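Local coordinates for protein Cap5O (Staphylococcus aureus, PDB 3OJO) that probably oxidises UDP-N-acetyl-mannosamine with NAD as electron acceptor, as a dehydrogenase of capsular polysaccharide biosynthesis, at residues S106-A111 / S129-K134. Numbering follows the deposited sequence.
Sequences SLVMRA and STIAPK. With NAD (nicotinamide-adenine-dinucleotide), chain J.
Ser-129 OG is hydrogen-bonded to the backbone O of Val-91 and, weakly, to Ile-89 O, while its CB rests 4.0 Å from CG2 of Val-108 and, at the same distance, from O2D of NAD. This hydroxyl of the nicotinamide ribose accepts a nearly straight bond from the next amide along, Thr-130 N to NAD O2D at 2.9 Å with an angle of 163° at the hydrogen. Across the contact the work is done by one methyl group. The rotamer of Val-108 (chi1 -178°) sets CG2 beside the backbone N and opposite the carbonyl carbon, and this branch meets Ser-129 CB and lies 4.4 Å from CG2 of Ile-131; no hydrogen bond joins the two segments. The setting is the Rossmann-type NAD-binding domain: residues 129-134 lie in the loop that runs from strand 124-127, in the parallel part of the sheet, to helix 135-145, with Lys-134 at its N-cap, and helix 106-115 packs beside them, Val-108 also touching Thr-93 and Ile-89. Both segments line the cofactor pocket. At the adenine end of NAD, N6A lies 3.8 Å from Leu-107 O and 4.1 Å from Ala-111 CB, whereas Thr-130 OG1 comes within 3.0 Å of ring carbon C6N of the nicotinamide. Farther along the loop, Pro-133 packs on helix 208-238 and on Ile-241 of the second subunit.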
ATOM      1  N   SER B 106      12.703   0.496 -25.964  1.00 42.13           N
ATOM      2  CA  SER B 106      13.115   0.747 -27.354  1.00 41.67           C
ATOM      3  C   SER B 106      14.262   1.727 -27.530  1.00 44.34           C
ATOM      4  O   SER B 106      15.139   1.461 -28.340  1.00 44.19           O
ATOM      5  CB  SER B 106      11.922   1.178 -28.196  1.00 46.27           C
ATOM      6  OG  SER B 106      10.920   0.179 -28.147  1.00 60.03           O
ATOM      7  N   LEU B 107      14.273   2.854 -26.779  1.00 40.96           N
ATOM      8  CA  LEU B 107      15.356   3.842 -26.906  1.00 40.66           C
ATOM      9  C   LEU B 107      16.648   3.326 -26.292  1.00 42.74           C
ATOM     10  O   LEU B 107      17.732   3.654 -26.776  1.00 42.19           O
ATOM     11  CB  LEU B 107      14.983   5.241 -26.388  1.00 41.20           C
ATOM     12  CG  LEU B 107      13.598   5.812 -26.778  1.00 47.36           C
ATOM     13  CD1 LEU B 107      13.475   7.238 -26.340  1.00 47.81           C
ATOM     14  CD2 LEU B 107      13.377   5.798 -28.255  1.00 52.51           C
ATOM     15  N   VAL B 108      16.522   2.477 -25.258  1.00 36.92           N
ATOM     16  CA  VAL B 108      17.634   1.801 -24.581  1.00 35.50           C
ATOM     17  C   VAL B 108      18.277   0.765 -25.536  1.00 38.52           C
ATOM     18  O   VAL B 108      19.487   0.609 -25.552  1.00 37.11           O
ATOM     19  CB  VAL B 108      17.156   1.136 -23.267  1.00 37.85           C
ATOM     20  CG1 VAL B 108      18.318   0.484 -22.531  1.00 38.03           C
ATOM     21  CG2 VAL B 108      16.451   2.136 -22.374  1.00 37.03           C
ATOM     22  N   MET B 109      17.459   0.053 -26.298  1.00 38.25           N
ATOM     23  CA  MET B 109      17.926  -0.944 -27.243  1.00 40.25           C
ATOM     24  C   MET B 109      18.534  -0.275 -28.486  1.00 47.08           C
ATOM     25  O   MET B 109      19.594  -0.698 -28.947  1.00 47.68           O
ATOM     26  CB  MET B 109      16.835  -1.973 -27.548  1.00 43.44           C
ATOM     27  CG  MET B 109      16.435  -2.820 -26.330  1.00 49.02           C
ATOM     28  SD  MET B 109      17.825  -3.597 -25.466  1.00 55.25           S
ATOM     29  CE  MET B 109      17.392  -3.316 -23.898  1.00 52.42           C
ATOM     30  N   ARG B 110      17.931   0.839 -28.948  1.00 44.27           N
ATOM     31  CA  ARG B 110      18.474   1.648 -30.045  1.00 43.53           C
ATOM     32  C   ARG B 110      19.832   2.199 -29.618  1.00 46.32           C
ATOM     33  O   ARG B 110      20.782   2.105 -30.387  1.00 47.72           O
ATOM     34  CB  ARG B 110      17.525   2.809 -30.369  1.00 41.01           C
ATOM     35  CG  ARG B 110      16.898   2.732 -31.736  1.00 36.43           C
ATOM     36  CD  ARG B 110      15.775   3.742 -31.898  1.00 40.88           C
ATOM     37  NE  ARG B 110      14.468   3.171 -31.559  1.00 50.74           N
ATOM     38  CZ  ARG B 110      13.354   3.881 -31.402  1.00 70.84           C
ATOM     39  NH1 ARG B 110      13.376   5.201 -31.530  1.00 62.37           N
ATOM     40  NH2 ARG B 110      12.212   3.275 -31.101  1.00 57.03           N
ATOM     41  N   ALA B 111      19.922   2.732 -28.365  1.00 41.01           N
ATOM     42  CA  ALA B 111      21.145   3.246 -27.762  1.00 40.85           C
ATOM     43  C   ALA B 111      22.179   2.138 -27.578  1.00 46.14           C
ATOM     44  O   ALA B 111      23.376   2.407 -27.699  1.00 45.06           O
ATOM     45  CB  ALA B 111      20.846   3.903 -26.427  1.00 41.59           C
ATOM     46  N   SER B 129      18.897   4.248 -17.149  1.00 30.74           N
ATOM     47  CA  SER B 129      17.494   4.404 -17.524  1.00 32.02           C
ATOM     48  C   SER B 129      16.620   3.377 -16.804  1.00 39.95           C
ATOM     49  O   SER B 129      17.094   2.293 -16.448  1.00 41.33           O
ATOM     50  CB  SER B 129      17.347   4.189 -19.032  1.00 34.27           C
ATOM     51  OG  SER B 129      18.201   5.052 -19.761  1.00 37.64           O
ATOM     52  N   THR B 130      15.338   3.692 -16.641  1.00 37.00           N
ATOM     53  CA  THR B 130      14.402   2.774 -16.002  1.00 37.35           C
ATOM     54  C   THR B 130      14.155   1.609 -16.913  1.00 43.50           C
ATOM     55  O   THR B 130      13.813   1.810 -18.079  1.00 45.69           O
ATOM     56  CB  THR B 130      13.127   3.502 -15.585  1.00 39.74           C
ATOM     57  OG1 THR B 130      13.519   4.501 -14.640  1.00 38.22           O
ATOM     58  CG2 THR B 130      12.096   2.559 -14.959  1.00 34.17           C
ATOM     59  N   ILE B 131      14.375   0.387 -16.416  1.00 38.72           N
ATOM     60  CA  ILE B 131      14.166  -0.801 -17.234  1.00 37.49           C
ATOM     61  C   ILE B 131      13.285  -1.826 -16.560  1.00 41.87           C
ATOM     62  O   ILE B 131      13.343  -1.975 -15.332  1.00 41.65           O
ATOM     63  CB  ILE B 131      15.487  -1.384 -17.789  1.00 39.93           C
ATOM     64  CG1 ILE B 131      16.426  -1.830 -16.663  1.00 38.70           C
ATOM     65  CG2 ILE B 131      16.148  -0.424 -18.802  1.00 40.74           C
ATOM     66  CD1 ILE B 131      17.724  -2.344 -17.112  1.00 36.48           C
ATOM     67  N   ALA B 132      12.486  -2.552 -17.368  1.00 39.67           N
ATOM     68  CA  ALA B 132      11.601  -3.613 -16.882  1.00 40.10           C
ATOM     69  C   ALA B 132      12.447  -4.749 -16.335  1.00 46.37           C
ATOM     70  O   ALA B 132      13.566  -4.945 -16.815  1.00 44.22           O
ATOM     71  CB  ALA B 132      10.700  -4.110 -18.001  1.00 40.37           C
ATOM     72  N   PRO B 133      11.976  -5.504 -15.318  1.00 48.94           N
ATOM     73  CA  PRO B 133      12.805  -6.600 -14.791  1.00 49.24           C
ATOM     74  C   PRO B 133      13.122  -7.625 -15.866  1.00 53.10           C
ATOM     75  O   PRO B 133      12.300  -7.884 -16.751  1.00 52.23           O
ATOM     76  CB  PRO B 133      11.964  -7.168 -13.648  1.00 51.15           C
ATOM     77  CG  PRO B 133      11.024  -6.078 -13.297  1.00 56.24           C
ATOM     78  CD  PRO B 133      10.682  -5.442 -14.608  1.00 51.86           C
ATOM     79  N   LYS B 134      14.362  -8.125 -15.824  1.00 51.23           N
ATOM     80  CA  LYS B 134      14.936  -9.101 -16.754  1.00 51.95           C
ATOM     81  C   LYS B 134      15.439  -8.545 -18.093  1.00 55.58           C
ATOM     82  O   LYS B 134      15.782  -9.321 -18.975  1.00 56.14           O
ATOM     83  CB  LYS B 134      14.109 -10.403 -16.847  1.00 54.39           C
ATOM     84  CG  LYS B 134      14.074 -11.128 -15.500  1.00 62.44           C
ATOM     85  CD  LYS B 134      13.955 -12.581 -15.654  1.00 71.06           C
ATOM     86  CE  LYS B 134      15.192 -13.378 -15.971  1.00 71.50           C
ATOM     87  NZ  LYS B 134      14.855 -14.808 -15.738  1.00 79.23           N
TER
HETATM   88  PA  NAD J 500      15.371  13.356 -21.032  1.00 39.00           P
HETATM   89  O1A NAD J 500      14.287  13.330 -22.036  1.00 39.55           O
HETATM   90  O2A NAD J 500      15.459  14.666 -20.353  1.00 40.31           O
HETATM   91  O5B NAD J 500      16.761  13.029 -21.771  1.00 39.42           O
HETATM   92  C5B NAD J 500      16.876  12.001 -22.718  1.00 35.96           C
HETATM   93  C4B NAD J 500      17.876  12.452 -23.756  1.00 34.92           C
HETATM   94  O4B NAD J 500      18.378  11.323 -24.440  1.00 33.45           O
HETATM   95  C3B NAD J 500      17.276  13.409 -24.795  1.00 38.63           C
HETATM   96  O3B NAD J 500      18.157  14.511 -24.981  1.00 37.86           O
HETATM   97  C2B NAD J 500      17.283  12.568 -26.065  1.00 38.32           C
HETATM   98  O2B NAD J 500      17.436  13.328 -27.247  1.00 37.14           O
HETATM   99  C1B NAD J 500      18.450  11.625 -25.827  1.00 36.66           C
HETATM  100  N9A NAD J 500      18.313  10.398 -26.626  1.00 38.19           N
HETATM  101  C8A NAD J 500      17.144   9.710 -26.869  1.00 40.20           C
HETATM  102  N7A NAD J 500      17.439   8.577 -27.543  1.00 38.90           N
HETATM  103  C5A NAD J 500      18.780   8.545 -27.737  1.00 39.76           C
HETATM  104  C6A NAD J 500      19.604   7.624 -28.386  1.00 41.52           C
HETATM  105  N6A NAD J 500      19.045   6.541 -28.938  1.00 42.49           N
HETATM  106  N1A NAD J 500      20.978   7.850 -28.431  1.00 37.22           N
HETATM  107  C2A NAD J 500      21.526   8.971 -27.828  1.00 33.76           C
HETATM  108  N3A NAD J 500      20.704   9.881 -27.191  1.00 35.75           N
HETATM  109  C4A NAD J 500      19.353   9.671 -27.146  1.00 37.47           C
HETATM  110  O3  NAD J 500      15.143  12.130 -19.998  1.00 45.53           O
HETATM  111  PN  NAD J 500      15.770  12.080 -18.522  1.00 46.36           P
HETATM  112  O1N NAD J 500      14.877  12.861 -17.629  1.00 51.18           O
HETATM  113  O2N NAD J 500      17.222  12.384 -18.586  1.00 45.63           O
HETATM  114  O5D NAD J 500      15.572  10.560 -18.113  1.00 51.08           O
HETATM  115  C5D NAD J 500      15.870   9.513 -19.000  1.00 58.41           C
HETATM  116  C4D NAD J 500      15.336   8.223 -18.387  1.00 65.77           C
HETATM  117  O4D NAD J 500      15.957   7.980 -17.134  1.00 69.99           O
HETATM  118  C3D NAD J 500      13.850   8.269 -18.029  1.00 66.66           C
HETATM  119  O3D NAD J 500      12.939   8.167 -19.108  1.00 69.41           O
HETATM  120  C2D NAD J 500      13.779   7.092 -17.089  1.00 65.08           C
HETATM  121  O2D NAD J 500      14.003   5.917 -17.824  1.00 61.08           O
HETATM  122  C1D NAD J 500      15.047   7.302 -16.278  1.00 70.12           C
HETATM  123  N1N NAD J 500      14.671   8.077 -15.074  1.00 73.05           N
HETATM  124  C2N NAD J 500      14.784   9.449 -15.017  1.00 74.66           C
HETATM  125  C3N NAD J 500      14.379  10.133 -13.860  1.00 78.16           C
HETATM  126  C7N NAD J 500      14.877  11.526 -13.591  1.00 79.86           C
HETATM  127  O7N NAD J 500      15.353  11.814 -12.291  1.00 79.40           O
HETATM  128  N7N NAD J 500      14.832  12.453 -14.558  1.00 79.98           N
HETATM  129  C4N NAD J 500      13.831   9.420 -12.785  1.00 78.98           C
HETATM  130  C5N NAD J 500      13.683   8.036 -12.862  1.00 78.38           C
HETATM  131  C6N NAD J 500      14.097   7.386 -14.027  1.00 76.03           C